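Long-range contacts in peptide synthetase, module 7 (Actinoplanes teichomyceticus, PDB 4TX3), which is a condensation-like domain of a nonribosomal peptide synthetase that probably recruits cytochrome P450 enzymes to crosslink the teicoplanin precursor peptide: residues Leu240-Leu250 with Leu439-Glu448; Thr280-Asp291 with Phe304-Ser315. All blocks are in the same frame, centred on the assembly; numbering follows the deposited sequence.

Following the chain from the N terminus, strand 235-242 and the start of helix 244-255 come first; they form one half of contact 1, whose other half is the end of helix 429-448. That contact closes a long loop of 188 residues. Contact 2 is nested inside it: a 17-residue connection without helix or strand links strand 281-288 to strand 306-313, with which it pairs. The two contacts do not touch, their nearest atoms being about 9 Å apart, but they share neighbours, since helices 261-278 and 320-334 pack against both. Contact 1 thus lays a late helix on the strand-helix junction at 240-250, while contact 2 makes the antiparallel strand pair.

Contact 1: residues Leu240-Leu250 with Leu439-Glu448; sequences LRLDAGPHARL and LVRVLEQVAE
Leu-240 to Leu-250 rest on helix 439-448 in an apolar packing contact, with an edge strand at one end and the following helix at the other. The strand runs almost parallel to 439-448, 7° between the directions, whereas helix 244-250 crosses it at 54° with the axes 8.4 Å apart. Under the strand, Val-440 pushes both methyls against one backbone carbonyl: CG1 lies 3.2 Å from Arg-241 O, and CG2 sits nearly as close to that oxygen and meets Leu-240 CG. This is tight packing, not a polar bond. Leu-242 turns its CG away from its own backbone N (chi1 177°), which carries CD1 to within 3.8 Å of Glu-444 CG, the two side chains sliding past each other.

Where the helices approach, the small Ala-447 lets the backbones close in. Its CB lies 3.7 Å from Pro-246 O and also touches Leu-250 CG. The leucine fork then splits, CD1 reaching Leu-443 CD2 at 3.7 Å and CD2 facing Val-446 CG1. Phe-320 of helix 320-334 touches Leu-250 and Val-446, and helix 261-278 meets Leu-439 and Leu-443.

No direct hydrogen bond joins the segments, but two waters do. One accepts from Asp-243 N and donates to Glu-444 OE2 (3.0 Å); the other donates to Arg-249 O and to Ala-447 O (2.9 Å). Arg-249 bends its chain over the end of 439-448, with Ala-447 O over one guanidinium face and its charge near that of Glu-448 but without a salt bridge. Leu-240 and Leu-242 pair with strand 413-423. Val-440 on Leu-240, with Leu-439 on Phe-401 of strand 399-407, gives helix-on-sheet packing, and 244-250 on 439-448 helix-on-helix packing, as in the chloramphenicol acetyltransferase-like fold of condensation domains.

Contact 2: residues Thr280-Asp291 with Phe304-Ser315; sequences TDLVIGTTLPRD and FARPFPVRTDLS
Phe-304 sets its CD2 over the centre of one face of the Arg-290 guanidinium, 3.5 Å from CZ, with the two planes 52° apart. Arg-290 NH1 donates to the carbonyls of Leu-297 and Met-300, NH2 makes a salt bridge to Asp-147, and Tyr-183 meets the Phe-304 ring edge-to-face. The Arg-306 guanidinium has Leu-288 CD1 over one face and Pro-289 O at its edge, where NE donates at 3.0 Å. Thr-286 CG2 touches the edge of the Phe-308 ring, 3.6 Å from CD2.

Arg-311 forms a side-on, two-pronged salt bridge with Asp-281, the planes only 20° apart. NE donates to OD1 on its syn lone pair at 2.8 Å, and NH2 to OD2 at the same length but less straight. An extended arginine chain (chi1 -176°) reaches past Val-283 CG2 to get there, and NH1 turns to the carbonyls of His-211 and Ala-213. A leucine in its place would probably leave the Asp-281 carboxylate without its charge mate and those two carbonyls without this donor.

Antiparallel backbone bonds run from Leu-282 with Thr-312 to Leu-288 with Arg-306. Leu-282, Val-310 and Phe-308 lie on the face covered by helices 261-278 and 320-334. This is an antiparallel strand pair with a long connection, tied by Gly-285 backbone bonds to Val-363 and Leu-365 of strand 363-369, the outer strand of the four-stranded sheet. Asp-147 seems to match the aspartate of the condensation-domain HHxxxDG motif, altered here to HRxxxDD, so Arg-290 probably ties the connection to that region.

Contact 1: residues Leu240-Leu250 with Leu439-Glu448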
loop_
_atom_site.group_PDB
_atom_site.type_symbol
_atom_site.label_atom_id
_atom_site.label_comp_id
_atom_site.label_asym_id
_atom_site.label_seq_id
_atom_site.Cartn_x
_atom_site.Cartn_y
_atom_site.Cartn_z
ATOM N N LEU B 240 14.930 18.527 -13.075
ATOM C CA LEU B 240 13.922 19.185 -13.866
ATOM C C LEU B 240 12.764 19.526 -12.948
ATOM O O LEU B 240 12.323 18.664 -12.180
ATOM C CB LEU B 240 13.509 18.250 -15.005
ATOM C CG LEU B 240 12.291 18.393 -15.900
ATOM C CD1 LEU B 240 12.472 17.412 -17.021
ATOM C CD2 LEU B 240 11.018 18.070 -15.163
ATOM N N ARG B 241 12.275 20.766 -13.014
ATOM C CA ARG B 241 11.091 21.141 -12.253
ATOM C C ARG B 241 10.076 21.929 -13.082
ATOM O O ARG B 241 10.456 22.772 -13.878
ATOM C CB ARG B 241 11.475 21.965 -11.017
ATOM C CG ARG B 241 10.283 22.178 -10.074
ATOM C CD ARG B 241 10.436 23.320 -9.070
ATOM N NE ARG B 241 9.125 23.655 -8.513
ATOM C CZ ARG B 241 8.565 23.015 -7.488
ATOM N NH1 ARG B 241 9.213 22.020 -6.884
ATOM N NH2 ARG B 241 7.361 23.370 -7.064
ATOM N N LEU B 242 8.791 21.631 -12.879
ATOM C CA LEU B 242 7.662 22.467 -13.293
ATOM C C LEU B 242 6.971 23.042 -12.058
ATOM O O LEU B 242 6.557 22.281 -11.178
ATOM C CB LEU B 242 6.655 21.657 -14.116
ATOM C CG LEU B 242 5.394 22.408 -14.537
ATOM C CD1 LEU B 242 5.733 23.550 -15.523
ATOM C CD2 LEU B 242 4.393 21.440 -15.135
ATOM N N ASP B 243 6.842 24.368 -11.976
ATOM C CA ASP B 243 6.338 25.015 -10.752
ATOM C C ASP B 243 4.867 24.665 -10.502
ATOM O O ASP B 243 4.195 24.154 -11.394
ATOM C CB ASP B 243 6.521 26.541 -10.826
ATOM C CG ASP B 243 7.970 26.972 -10.643
ATOM O OD1 ASP B 243 8.739 26.238 -9.980
ATOM O OD2 ASP B 243 8.348 28.049 -11.161
ATOM N N ALA B 244 4.373 24.958 -9.300
ATOM C CA ALA B 244 3.046 24.525 -8.865
ATOM C C ALA B 244 1.907 25.149 -9.675
ATOM O O ALA B 244 0.963 24.460 -10.075
ATOM C CB ALA B 244 2.864 24.838 -7.369
ATOM N N GLY B 245 1.987 26.458 -9.891
ATOM C CA GLY B 245 0.996 27.174 -10.680
ATOM C C GLY B 245 0.755 26.598 -12.073
ATOM O O GLY B 245 -0.375 26.230 -12.400
ATOM N N PRO B 246 1.810 26.531 -12.906
ATOM C CA PRO B 246 1.711 25.884 -14.215
ATOM C C PRO B 246 1.229 24.438 -14.104
ATOM O O PRO B 246 0.395 24.004 -14.904
ATOM C CB PRO B 246 3.142 25.931 -14.744
ATOM C CG PRO B 246 3.782 27.029 -14.021
ATOM C CD PRO B 246 3.163 27.053 -12.661
ATOM N N HIS B 247 1.748 23.705 -13.123
ATOM C CA HIS B 247 1.289 22.349 -12.870
ATOM C C HIS B 247 -0.241 22.325 -12.693
ATOM O O HIS B 247 -0.923 21.469 -13.254
ATOM C CB HIS B 247 2.002 21.768 -11.647
ATOM C CG HIS B 247 1.616 20.353 -11.323
ATOM N ND1 HIS B 247 2.051 19.706 -10.190
ATOM C CD2 HIS B 247 0.837 19.463 -11.989
ATOM C CE1 HIS B 247 1.561 18.478 -10.168
ATOM N NE2 HIS B 247 0.820 18.308 -11.243
ATOM N N ALA B 248 -0.783 23.292 -11.961
ATOM C CA ALA B 248 -2.215 23.316 -11.684
ATOM C C ALA B 248 -3.037 23.801 -12.882
ATOM O O ALA B 248 -4.142 23.306 -13.124
ATOM C CB ALA B 248 -2.497 24.179 -10.444
ATOM N N ARG B 249 -2.507 24.760 -13.635
ATOM C CA ARG B 249 -3.171 25.206 -14.870
ATOM C C ARG B 249 -3.269 24.090 -15.912
ATOM O O ARG B 249 -4.267 23.991 -16.626
ATOM C CB ARG B 249 -2.441 26.404 -15.487
ATOM C CG ARG B 249 -2.906 27.743 -14.953
ATOM C CD ARG B 249 -4.007 28.322 -15.816
ATOM N NE ARG B 249 -3.549 29.454 -16.620
ATOM C CZ ARG B 249 -4.174 29.891 -17.709
ATOM N NH1 ARG B 249 -5.272 29.273 -18.141
ATOM N NH2 ARG B 249 -3.685 30.929 -18.382
ATOM N N LEU B 250 -2.219 23.275 -16.009
ATOM C CA LEU B 250 -2.219 22.114 -16.889
ATOM C C LEU B 250 -3.319 21.137 -16.513
ATOM O O LEU B 250 -3.949 20.537 -17.373
ATOM C CB LEU B 250 -0.882 21.395 -16.834
ATOM C CG LEU B 250 0.047 21.508 -18.034
ATOM C CD1 LEU B 250 1.178 20.538 -17.815
ATOM C CD2 LEU B 250 -0.687 21.211 -19.330
ATOM N N LEU B 439 11.568 21.143 -22.224
ATOM C CA LEU B 439 10.344 20.430 -21.892
ATOM C C LEU B 439 9.573 21.215 -20.837
ATOM O O LEU B 439 8.341 21.332 -20.925
ATOM C CB LEU B 439 10.626 18.994 -21.424
ATOM C CG LEU B 439 9.357 18.270 -20.941
ATOM C CD1 LEU B 439 8.291 18.136 -22.040
ATOM C CD2 LEU B 439 9.681 16.911 -20.348
ATOM N N VAL B 440 10.286 21.783 -19.861
ATOM C CA VAL B 440 9.631 22.637 -18.858
ATOM C C VAL B 440 8.996 23.867 -19.513
ATOM O O VAL B 440 7.860 24.238 -19.197
ATOM C CB VAL B 440 10.618 23.091 -17.750
ATOM C CG1 VAL B 440 9.949 24.081 -16.804
ATOM C CG2 VAL B 440 11.144 21.886 -16.977
ATOM N N ARG B 441 9.724 24.482 -20.448
ATOM C CA ARG B 441 9.201 25.647 -21.157
ATOM C C ARG B 441 7.961 25.307 -21.970
ATOM O O ARG B 441 6.969 26.046 -21.924
ATOM C CB ARG B 441 10.278 26.264 -22.046
ATOM C CG ARG B 441 11.419 26.862 -21.225
ATOM C CD ARG B 441 11.787 28.289 -21.638
ATOM N NE ARG B 441 10.643 29.185 -21.850
ATOM C CZ ARG B 441 10.485 29.934 -22.948
ATOM N NH1 ARG B 441 11.390 29.878 -23.937
ATOM N NH2 ARG B 441 9.422 30.732 -23.071
ATOM N N VAL B 442 7.998 24.183 -22.685
ATOM C CA VAL B 442 6.834 23.768 -23.458
ATOM C C VAL B 442 5.655 23.560 -22.531
ATOM O O VAL B 442 4.551 24.016 -22.811
ATOM C CB VAL B 442 7.100 22.468 -24.268
ATOM C CG1 VAL B 442 5.800 21.874 -24.794
ATOM C CG2 VAL B 442 8.071 22.738 -25.386
ATOM N N LEU B 443 5.895 22.887 -21.414
ATOM C CA LEU B 443 4.828 22.663 -20.433
ATOM C C LEU B 443 4.264 23.976 -19.859
ATOM O O LEU B 443 3.048 24.103 -19.681
ATOM C CB LEU B 443 5.324 21.754 -19.309
ATOM C CG LEU B 443 5.460 20.307 -19.805
ATOM C CD1 LEU B 443 6.484 19.559 -19.009
ATOM C CD2 LEU B 443 4.119 19.587 -19.769
ATOM N N GLU B 444 5.111 24.970 -19.610
ATOM C CA GLU B 444 4.589 26.266 -19.149
ATOM C C GLU B 444 3.690 26.969 -20.191
ATOM O O GLU B 444 2.536 27.313 -19.886
ATOM C CB GLU B 444 5.738 27.184 -18.749
ATOM C CG GLU B 444 6.525 26.685 -17.547
ATOM C CD GLU B 444 7.868 27.384 -17.392
ATOM O OE1 GLU B 444 8.336 28.012 -18.373
ATOM O OE2 GLU B 444 8.456 27.312 -16.289
ATOM N N GLN B 445 4.205 27.165 -21.409
ATOM C CA GLN B 445 3.447 27.801 -22.502
ATOM C C GLN B 445 2.106 27.133 -22.759
ATOM O O GLN B 445 1.079 27.779 -22.952
ATOM C CB GLN B 445 4.252 27.784 -23.807
ATOM C CG GLN B 445 5.640 28.341 -23.673
ATOM C CD GLN B 445 6.488 28.066 -24.893
ATOM O OE1 GLN B 445 6.006 28.100 -26.030
ATOM N NE2 GLN B 445 7.763 27.777 -24.665
ATOM N N VAL B 446 2.140 25.820 -22.775
ATOM C CA VAL B 446 0.988 25.045 -23.145
ATOM C C VAL B 446 -0.025 25.096 -21.989
ATOM O O VAL B 446 -1.241 25.085 -22.201
ATOM C CB VAL B 446 1.446 23.608 -23.530
ATOM C CG1 VAL B 446 0.650 22.563 -22.835
ATOM C CG2 VAL B 446 1.436 23.428 -25.050
ATOM N N ALA B 447 0.481 25.210 -20.765
ATOM C CA ALA B 447 -0.382 25.407 -19.594
ATOM C C ALA B 447 -1.135 26.729 -19.645
ATOM O O ALA B 447 -2.330 26.775 -19.368
ATOM C CB ALA B 447 0.423 25.338 -18.328
ATOM N N GLU B 448 -0.436 27.808 -19.974
ATOM C CA GLU B 448 -1.098 29.101 -20.086
ATOM C C GLU B 448 -1.979 29.193 -21.346
ATOM O O GLU B 448 -3.083 29.743 -21.306
ATOM C CB GLU B 448 -0.065 30.229 -20.074
ATOM C CG GLU B 448 -0.551 31.500 -20.759
ATOM C CD GLU B 448 -0.104 32.778 -20.059
ATOM O OE1 GLU B 448 1.115 32.927 -19.823
ATOM O OE2 GLU B 448 -0.976 33.628 -19.740
HETATM O O HOH W 1 8.160 25.828 -13.682
HETATM O O HOH W 2 -4.388 24.778 -19.117
#

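Contact 2: residues Thr280-Asp291 with Phe304-Ser315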
loop_
_atom_site.group_PDB
_atom_site.type_symbol
_atom_site.label_atom_id
_atom_site.label_comp_id
_atom_site.label_asym_id
_atom_site.label_seq_id
_atom_site.Cartn_x
_atom_site.Cartn_y
_atom_site.Cartn_z
ATOM N N THR B 280 6.848 14.217 -37.774
ATOM C CA THR B 280 5.478 14.228 -37.269
ATOM C C THR B 280 4.938 12.829 -37.021
ATOM O O THR B 280 3.735 12.657 -36.852
ATOM C CB THR B 280 4.522 14.961 -38.240
ATOM O OG1 THR B 280 4.595 14.360 -39.544
ATOM C CG2 THR B 280 4.904 16.417 -38.351
ATOM N N ASP B 281 5.826 11.838 -37.005
ATOM C CA ASP B 281 5.451 10.448 -36.762
ATOM C C ASP B 281 6.341 9.897 -35.655
ATOM O O ASP B 281 7.510 9.570 -35.877
ATOM C CB ASP B 281 5.578 9.610 -38.048
ATOM C CG ASP B 281 5.125 8.146 -37.860
ATOM O OD1 ASP B 281 4.320 7.886 -36.934
ATOM O OD2 ASP B 281 5.564 7.255 -38.642
ATOM N N LEU B 282 5.793 9.805 -34.452
ATOM C CA LEU B 282 6.625 9.563 -33.280
ATOM C C LEU B 282 6.087 8.436 -32.434
ATOM O O LEU B 282 4.869 8.253 -32.339
ATOM C CB LEU B 282 6.726 10.825 -32.420
ATOM C CG LEU B 282 7.423 12.065 -32.966
ATOM C CD1 LEU B 282 7.442 13.150 -31.905
ATOM C CD2 LEU B 282 8.836 11.723 -33.348
ATOM N N VAL B 283 6.992 7.678 -31.822
ATOM C CA VAL B 283 6.594 6.700 -30.828
ATOM C C VAL B 283 7.253 7.044 -29.498
ATOM O O VAL B 283 8.466 7.092 -29.386
ATOM C CB VAL B 283 6.956 5.256 -31.241
ATOM C CG1 VAL B 283 6.560 4.285 -30.139
ATOM C CG2 VAL B 283 6.268 4.876 -32.540
ATOM N N ILE B 284 6.430 7.322 -28.498
ATOM C CA ILE B 284 6.909 7.521 -27.143
ATOM C C ILE B 284 6.446 6.376 -26.270
ATOM O O ILE B 284 5.247 6.105 -26.177
ATOM C CB ILE B 284 6.406 8.818 -26.554
ATOM C CG1 ILE B 284 6.927 9.996 -27.386
ATOM C CG2 ILE B 284 6.827 8.914 -25.092
ATOM C CD1 ILE B 284 6.482 11.341 -26.894
ATOM N N GLY B 285 7.398 5.702 -25.637
ATOM C CA GLY B 285 7.084 4.544 -24.824
ATOM C C GLY B 285 7.052 4.864 -23.342
ATOM O O GLY B 285 7.583 5.884 -22.886
ATOM N N THR B 286 6.413 3.976 -22.595
ATOM C CA THR B 286 6.322 4.083 -21.153
ATOM C C THR B 286 6.332 2.684 -20.538
ATOM O O THR B 286 6.031 1.702 -21.217
ATOM C CB THR B 286 5.046 4.842 -20.716
ATOM O OG1 THR B 286 5.209 5.321 -19.375
ATOM C CG2 THR B 286 3.823 3.940 -20.790
ATOM N N THR B 287 6.692 2.598 -19.259
ATOM C CA THR B 287 6.692 1.323 -18.569
ATOM C C THR B 287 5.557 1.273 -17.544
ATOM O O THR B 287 5.526 2.041 -16.592
ATOM C CB THR B 287 8.034 1.054 -17.893
ATOM O OG1 THR B 287 9.057 1.067 -18.890
ATOM C CG2 THR B 287 8.040 -0.313 -17.216
ATOM N N LEU B 288 4.611 0.370 -17.779
ATOM C CA LEU B 288 3.509 0.138 -16.865
ATOM C C LEU B 288 3.913 -0.871 -15.797
ATOM O O LEU B 288 4.672 -1.800 -16.092
ATOM C CB LEU B 288 2.293 -0.393 -17.615
ATOM C CG LEU B 288 1.786 0.385 -18.815
ATOM C CD1 LEU B 288 0.560 -0.313 -19.368
ATOM C CD2 LEU B 288 1.466 1.789 -18.376
ATOM N N PRO B 289 3.381 -0.717 -14.567
ATOM C CA PRO B 289 3.578 -1.755 -13.551
ATOM C C PRO B 289 2.687 -2.947 -13.870
ATOM O O PRO B 289 1.848 -2.835 -14.771
ATOM C CB PRO B 289 3.117 -1.077 -12.269
ATOM C CG PRO B 289 1.961 -0.242 -12.746
ATOM C CD PRO B 289 2.411 0.297 -14.109
ATOM N N ARG B 290 2.862 -4.047 -13.138
ATOM C CA ARG B 290 1.979 -5.195 -13.230
ATOM C C ARG B 290 0.509 -4.774 -13.164
ATOM O O ARG B 290 0.155 -3.803 -12.506
ATOM C CB ARG B 290 2.299 -6.186 -12.111
ATOM C CG ARG B 290 2.148 -5.617 -10.716
ATOM C CD ARG B 290 2.796 -6.523 -9.658
ATOM N NE ARG B 290 4.241 -6.313 -9.564
ATOM C CZ ARG B 290 5.059 -7.021 -8.788
ATOM N NH1 ARG B 290 4.587 -8.001 -8.022
ATOM N NH2 ARG B 290 6.356 -6.756 -8.788
ATOM N N ASP B 291 -0.335 -5.509 -13.871
ATOM C CA ASP B 291 -1.772 -5.311 -13.830
ATOM C C ASP B 291 -2.328 -5.455 -12.394
ATOM O O ASP B 291 -2.325 -6.536 -11.816
ATOM C CB ASP B 291 -2.409 -6.305 -14.799
ATOM C CG ASP B 291 -3.918 -6.215 -14.843
ATOM O OD1 ASP B 291 -4.513 -5.323 -14.201
ATOM O OD2 ASP B 291 -4.510 -7.059 -15.546
ATOM N N PHE B 304 7.786 -8.096 -13.926
ATOM C CA PHE B 304 6.399 -7.871 -14.302
ATOM C C PHE B 304 6.141 -6.562 -15.034
ATOM O O PHE B 304 5.095 -6.412 -15.655
ATOM C CB PHE B 304 5.502 -7.900 -13.061
ATOM C CG PHE B 304 5.389 -9.245 -12.436
ATOM C CD1 PHE B 304 4.725 -10.281 -13.100
ATOM C CD2 PHE B 304 5.925 -9.480 -11.174
ATOM C CE1 PHE B 304 4.618 -11.524 -12.527
ATOM C CE2 PHE B 304 5.820 -10.737 -10.584
ATOM C CZ PHE B 304 5.165 -11.758 -11.257
ATOM N N ALA B 305 7.044 -5.596 -14.940
ATOM C CA ALA B 305 6.724 -4.299 -15.517
ATOM C C ALA B 305 6.785 -4.417 -17.039
ATOM O O ALA B 305 7.658 -5.097 -17.570
ATOM C CB ALA B 305 7.668 -3.198 -14.985
ATOM N N ARG B 306 5.851 -3.772 -17.732
ATOM C CA ARG B 306 5.657 -4.002 -19.177
ATOM C C ARG B 306 5.765 -2.745 -20.018
ATOM O O ARG B 306 4.999 -1.787 -19.813
ATOM C CB ARG B 306 4.291 -4.617 -19.400
ATOM C CG ARG B 306 3.338 -4.105 -18.378
ATOM C CD ARG B 306 2.168 -4.994 -18.180
ATOM N NE ARG B 306 1.266 -4.338 -17.265
ATOM C CZ ARG B 306 -0.040 -4.276 -17.453
ATOM N NH1 ARG B 306 -0.569 -4.833 -18.540
ATOM N NH2 ARG B 306 -0.807 -3.631 -16.572
ATOM N N PRO B 307 6.712 -2.739 -20.971
ATOM C CA PRO B 307 6.844 -1.647 -21.943
ATOM C C PRO B 307 5.564 -1.498 -22.750
ATOM O O PRO B 307 4.855 -2.472 -22.987
ATOM C CB PRO B 307 8.007 -2.090 -22.832
ATOM C CG PRO B 307 8.775 -3.063 -21.992
ATOM C CD PRO B 307 7.731 -3.779 -21.174
ATOM N N PHE B 308 5.278 -0.268 -23.146
ATOM C CA PHE B 308 4.005 0.110 -23.732
ATOM C C PHE B 308 4.251 1.324 -24.646
ATOM O O PHE B 308 4.363 2.466 -24.172
ATOM C CB PHE B 308 2.989 0.424 -22.627
ATOM C CG PHE B 308 1.688 0.994 -23.129
ATOM C CD1 PHE B 308 0.945 0.320 -24.093
ATOM C CD2 PHE B 308 1.207 2.205 -22.636
ATOM C CE1 PHE B 308 -0.263 0.840 -24.566
ATOM C CE2 PHE B 308 0.004 2.743 -23.100
ATOM C CZ PHE B 308 -0.734 2.056 -24.075
ATOM N N PRO B 309 4.379 1.069 -25.957
ATOM C CA PRO B 309 4.687 2.083 -26.968
ATOM C C PRO B 309 3.431 2.696 -27.543
ATOM O O PRO B 309 2.514 1.962 -27.887
ATOM C CB PRO B 309 5.428 1.284 -28.033
ATOM C CG PRO B 309 4.756 -0.054 -27.966
ATOM C CD PRO B 309 4.431 -0.288 -26.519
ATOM N N VAL B 310 3.383 4.017 -27.641
ATOM C CA VAL B 310 2.238 4.678 -28.246
ATOM C C VAL B 310 2.710 5.564 -29.382
ATOM O O VAL B 310 3.606 6.398 -29.224
ATOM C CB VAL B 310 1.428 5.486 -27.214
ATOM C CG1 VAL B 310 0.365 6.326 -27.913
ATOM C CG2 VAL B 310 0.780 4.525 -26.206
ATOM N N ARG B 311 2.128 5.333 -30.551
ATOM C CA ARG B 311 2.511 6.062 -31.736
ATOM C C ARG B 311 1.630 7.289 -31.847
ATOM O O ARG B 311 0.413 7.205 -31.675
ATOM C CB ARG B 311 2.385 5.178 -32.971
ATOM C CG ARG B 311 2.849 5.813 -34.251
ATOM C CD ARG B 311 2.527 4.891 -35.410
ATOM N NE ARG B 311 3.131 5.343 -36.653
ATOM C CZ ARG B 311 3.265 4.580 -37.729
ATOM N NH1 ARG B 311 2.834 3.325 -37.705
ATOM N NH2 ARG B 311 3.840 5.062 -38.822
ATOM N N THR B 312 2.235 8.436 -32.123
ATOM C CA THR B 312 1.448 9.652 -32.205
ATOM C C THR B 312 1.728 10.340 -33.523
ATOM O O THR B 312 2.866 10.394 -33.963
ATOM C CB THR B 312 1.745 10.586 -31.006
ATOM O OG1 THR B 312 1.302 9.943 -29.800
ATOM C CG2 THR B 312 1.003 11.896 -31.146
ATOM N N ASP B 313 0.672 10.825 -34.169
ATOM C CA ASP B 313 0.798 11.539 -35.431
ATOM C C ASP B 313 0.642 13.041 -35.221
ATOM O O ASP B 313 -0.420 13.498 -34.814
ATOM C CB ASP B 313 -0.236 11.024 -36.431
ATOM C CG ASP B 313 -0.283 11.845 -37.725
ATOM O OD1 ASP B 313 0.681 12.577 -38.043
ATOM O OD2 ASP B 313 -1.297 11.737 -38.444
ATOM N N LEU B 314 1.692 13.801 -35.531
ATOM C CA LEU B 314 1.710 15.243 -35.258
ATOM C C LEU B 314 1.661 16.122 -36.504
ATOM O O LEU B 314 2.087 17.276 -36.466
ATOM C CB LEU B 314 2.950 15.608 -34.443
ATOM C CG LEU B 314 2.970 14.885 -33.099
ATOM C CD1 LEU B 314 4.096 13.856 -33.075
ATOM C CD2 LEU B 314 3.091 15.864 -31.954
ATOM N N SER B 315 1.130 15.594 -37.599
ATOM C CA SER B 315 1.027 16.380 -38.822
ATOM C C SER B 315 -0.057 17.452 -38.717
ATOM O O SER B 315 -0.941 17.364 -37.864
ATOM C CB SER B 315 0.757 15.467 -40.029
ATOM O OG SER B 315 -0.448 14.737 -39.869
HETATM O O HOH W 3 3.297 11.806 -39.765
HETATM O O HOH W 4 -0.499 -1.515 -15.097
#